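Local coordinates for protein endonuclease and methylase LlaGI (Lactococcus lactis, PDB 5FFJ) that recognises specific DNA sequences as a Type ISP restriction-modification enzyme that combines a helicase-like ATPase with a methyltransferase, and probably methylates adenine in its target, at residues Val1243-Ala1248 / Glu1394-Leu1399. Sequence-based numbering, arbitrary orientation.
Sequences VLHSSA and ELIEEL
Ile1396, near the C-terminal end of helix 1377-1398, and Leu1399, just beyond it, pack against the bend His1245-Ser1247 without a single hydrogen bond crossing between the segments. The joining is by van der Waals contact, aliphatic branches against an imidazole edge and a serine-rich backbone. Ile1396 reaches out with its longer arm, CG1 anti to its own carbonyl carbon (chi1 -71°), and CD1 arrives at the edge of the imidazole of His1245, near the ring plane and 3.9 Å from CD2. The two side chains cross at about a right angle. The other branch of Ile1396, CG2, lies against polar atoms: 3.4 Å from Ser1247 OG and 3.5 Å from His1245 O, both plain van der Waals neighbours. Leu1399 covers the next residue along, its CD1 lying 3.9 Å from both CA and CB of Ser1246.

Several polar groups of the bend find partners in its own part of the chain. A type I turn from Val1243 to Ser1246 closes with Ser1246 N bonded to Val1243 O at 3.0 Å. Ser1246 caps the following helix, its OG, swung away from its own N (chi1 168°), accepting from Tyr1249 N. His1245 ND1 bonds to Tyr1241 O, which helps fix the ring's rotation while its CD2 side meets Ile1396.

Helix 1270-1285 packs beside both partners, Leu1280 touching His1245 and Ile1276 touching Leu1399. The whole is van der Waals packing, about 16 Å from the DNA at the nearest atom: the C-terminal helix end closing on an N-capped junction between two successive helices, 1234-1243 and 1247-1252, of the specificity region.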
ATOM      1  N   VAL A1243       2.265 -41.809  17.793  1.00 45.24           N
ATOM      2  CA  VAL A1243       1.200 -41.173  18.562  1.00 54.41           C
ATOM      3  C   VAL A1243       0.723 -39.868  17.922  1.00 46.40           C
ATOM      4  O   VAL A1243      -0.468 -39.558  17.946  1.00 45.66           O
ATOM      5  CB  VAL A1243       1.654 -40.885  20.009  1.00 46.99           C
ATOM      6  CG1 VAL A1243       0.636 -40.012  20.739  1.00 49.25           C
ATOM      7  CG2 VAL A1243       1.872 -42.190  20.766  1.00 51.18           C
ATOM      8  N   LEU A1244       1.651 -39.098  17.364  1.00 43.39           N
ATOM      9  CA  LEU A1244       1.302 -37.820  16.753  1.00 43.06           C
ATOM     10  C   LEU A1244       0.416 -37.991  15.519  1.00 52.13           C
ATOM     11  O   LEU A1244      -0.155 -37.019  15.025  1.00 54.45           O
ATOM     12  CB  LEU A1244       2.563 -37.046  16.369  1.00 45.55           C
ATOM     13  CG  LEU A1244       3.479 -36.559  17.498  1.00 50.24           C
ATOM     14  CD1 LEU A1244       4.571 -35.669  16.926  1.00 47.42           C
ATOM     15  CD2 LEU A1244       2.703 -35.823  18.581  1.00 48.74           C
ATOM     16  N   HIS A1245       0.304 -39.222  15.024  1.00 50.26           N
ATOM     17  CA  HIS A1245      -0.538 -39.509  13.865  1.00 54.92           C
ATOM     18  C   HIS A1245      -1.914 -40.044  14.265  1.00 57.54           C
ATOM     19  O   HIS A1245      -2.813 -40.144  13.427  1.00 50.17           O
ATOM     20  CB  HIS A1245       0.154 -40.512  12.942  1.00 47.55           C
ATOM     21  CG  HIS A1245       1.145 -39.891  12.008  1.00 45.10           C
ATOM     22  ND1 HIS A1245       2.488 -39.791  12.302  1.00 43.69           N
ATOM     23  CD2 HIS A1245       0.987 -39.333  10.783  1.00 46.08           C
ATOM     24  CE1 HIS A1245       3.115 -39.204  11.299  1.00 48.70           C
ATOM     25  NE2 HIS A1245       2.227 -38.914  10.365  1.00 49.80           N
ATOM     26  N   SER A1246      -2.077 -40.386  15.539  1.00 53.75           N
ATOM     27  CA  SER A1246      -3.355 -40.887  16.040  1.00 43.60           C
ATOM     28  C   SER A1246      -4.473 -39.871  15.830  1.00 45.88           C
ATOM     29  O   SER A1246      -4.377 -38.731  16.280  1.00 55.06           O
ATOM     30  CB  SER A1246      -3.246 -41.238  17.523  1.00 44.41           C
ATOM     31  OG  SER A1246      -4.526 -41.474  18.087  1.00 54.79           O
ATOM     32  N   SER A1247      -5.531 -40.292  15.145  1.00 53.66           N
ATOM     33  CA  SER A1247      -6.653 -39.408  14.852  1.00 56.46           C
ATOM     34  C   SER A1247      -7.366 -38.967  16.126  1.00 45.17           C
ATOM     35  O   SER A1247      -7.727 -37.799  16.270  1.00 46.98           O
ATOM     36  CB  SER A1247      -7.645 -40.099  13.915  1.00 62.65           C
ATOM     37  OG  SER A1247      -7.027 -40.456  12.692  1.00 55.21           O
ATOM     38  N   ALA A1248      -7.570 -39.906  17.046  1.00 47.22           N
ATOM     39  CA  ALA A1248      -8.254 -39.615  18.301  1.00 54.70           C
ATOM     40  C   ALA A1248      -7.458 -38.610  19.124  1.00 56.87           C
ATOM     41  O   ALA A1248      -8.017 -37.667  19.690  1.00 47.53           O
ATOM     42  CB  ALA A1248      -8.471 -40.891  19.093  1.00 51.22           C
ATOM     43  N   GLU A1394      -3.772 -45.244   5.296  1.00 42.35           N
ATOM     44  CA  GLU A1394      -3.937 -46.646   5.662  1.00 49.50           C
ATOM     45  C   GLU A1394      -3.276 -46.899   7.010  1.00 55.70           C
ATOM     46  O   GLU A1394      -3.884 -47.471   7.914  1.00 56.77           O
ATOM     47  CB  GLU A1394      -3.341 -47.568   4.593  1.00 49.26           C
ATOM     48  CG  GLU A1394      -4.153 -47.642   3.307  1.00 60.62           C
ATOM     49  CD  GLU A1394      -3.500 -48.516   2.250  1.00 55.11           C
ATOM     50  OE1 GLU A1394      -2.369 -48.990   2.484  1.00 52.29           O
ATOM     51  OE2 GLU A1394      -4.121 -48.731   1.186  1.00 48.41           O
ATOM     52  N   LEU A1395      -2.034 -46.446   7.140  1.00 51.08           N
ATOM     53  CA  LEU A1395      -1.275 -46.620   8.371  1.00 49.86           C
ATOM     54  C   LEU A1395      -1.932 -45.908   9.558  1.00 48.89           C
ATOM     55  O   LEU A1395      -1.908 -46.415  10.679  1.00 48.11           O
ATOM     56  CB  LEU A1395       0.155 -46.113   8.178  1.00 56.35           C
ATOM     57  CG  LEU A1395       1.079 -47.017   7.356  1.00 54.74           C
ATOM     58  CD1 LEU A1395       2.360 -46.286   6.977  1.00 50.69           C
ATOM     59  CD2 LEU A1395       1.412 -48.296   8.111  1.00 46.68           C
ATOM     60  N   ILE A1396      -2.517 -44.739   9.311  1.00 55.84           N
ATOM     61  CA  ILE A1396      -3.206 -43.992  10.364  1.00 52.72           C
ATOM     62  C   ILE A1396      -4.475 -44.724  10.811  1.00 53.06           C
ATOM     63  O   ILE A1396      -4.990 -44.485  11.904  1.00 64.80           O
ATOM     64  CB  ILE A1396      -3.554 -42.558   9.897  1.00 45.00           C
ATOM     65  CG1 ILE A1396      -2.280 -41.719   9.798  1.00 46.57           C
ATOM     66  CG2 ILE A1396      -4.529 -41.878  10.864  1.00 51.85           C
ATOM     67  CD1 ILE A1396      -2.483 -40.328   9.216  1.00 36.28           C
ATOM     68  N   GLU A1397      -4.972 -45.625   9.970  1.00 50.79           N
ATOM     69  CA  GLU A1397      -6.160 -46.397  10.307  1.00 61.65           C
ATOM     70  C   GLU A1397      -5.799 -47.722  10.981  1.00 57.90           C
ATOM     71  O   GLU A1397      -6.665 -48.397  11.542  1.00 65.10           O
ATOM     72  CB  GLU A1397      -6.998 -46.648   9.053  1.00 61.54           C
ATOM     73  CG  GLU A1397      -7.594 -45.365   8.461  1.00 76.81           C
ATOM     74  CD  GLU A1397      -9.120 -45.346   8.406  1.00 97.47           C
ATOM     75  OE1 GLU A1397      -9.776 -46.306   8.873  1.00 96.08           O
ATOM     76  OE2 GLU A1397      -9.669 -44.351   7.887  1.00 93.37           O
ATOM     77  N   GLU A1398      -4.521 -48.085  10.935  1.00 58.64           N
ATOM     78  CA  GLU A1398      -4.062 -49.326  11.552  1.00 58.92           C
ATOM     79  C   GLU A1398      -3.715 -49.165  13.031  1.00 56.80           C
ATOM     80  O   GLU A1398      -3.844 -50.117  13.798  1.00 69.38           O
ATOM     81  CB  GLU A1398      -2.838 -49.877  10.821  1.00 67.72           C
ATOM     82  CG  GLU A1398      -3.118 -50.383   9.426  1.00 64.08           C
ATOM     83  CD  GLU A1398      -1.873 -50.920   8.752  1.00 79.30           C
ATOM     84  OE1 GLU A1398      -0.982 -51.424   9.471  1.00 65.46           O
ATOM     85  OE2 GLU A1398      -1.783 -50.834   7.509  1.00 82.63           O
ATOM     86  N   LEU A1399      -3.269 -47.978  13.436  1.00 54.25           N
ATOM     87  CA  LEU A1399      -2.735 -47.826  14.789  1.00 66.17           C
ATOM     88  C   LEU A1399      -3.891 -47.855  15.792  1.00 65.76           C
ATOM     89  O   LEU A1399      -4.975 -47.352  15.505  1.00 72.62           O
ATOM     90  CB  LEU A1399      -1.870 -46.550  14.926  1.00 70.32           C
ATOM     91  CG  LEU A1399      -2.418 -45.122  15.044  1.00 54.51           C
ATOM     92  CD1 LEU A1399      -1.459 -44.241  15.855  1.00 65.95           C
ATOM     93  CD2 LEU A1399      -2.660 -44.531  13.672  1.00 69.04           C
TER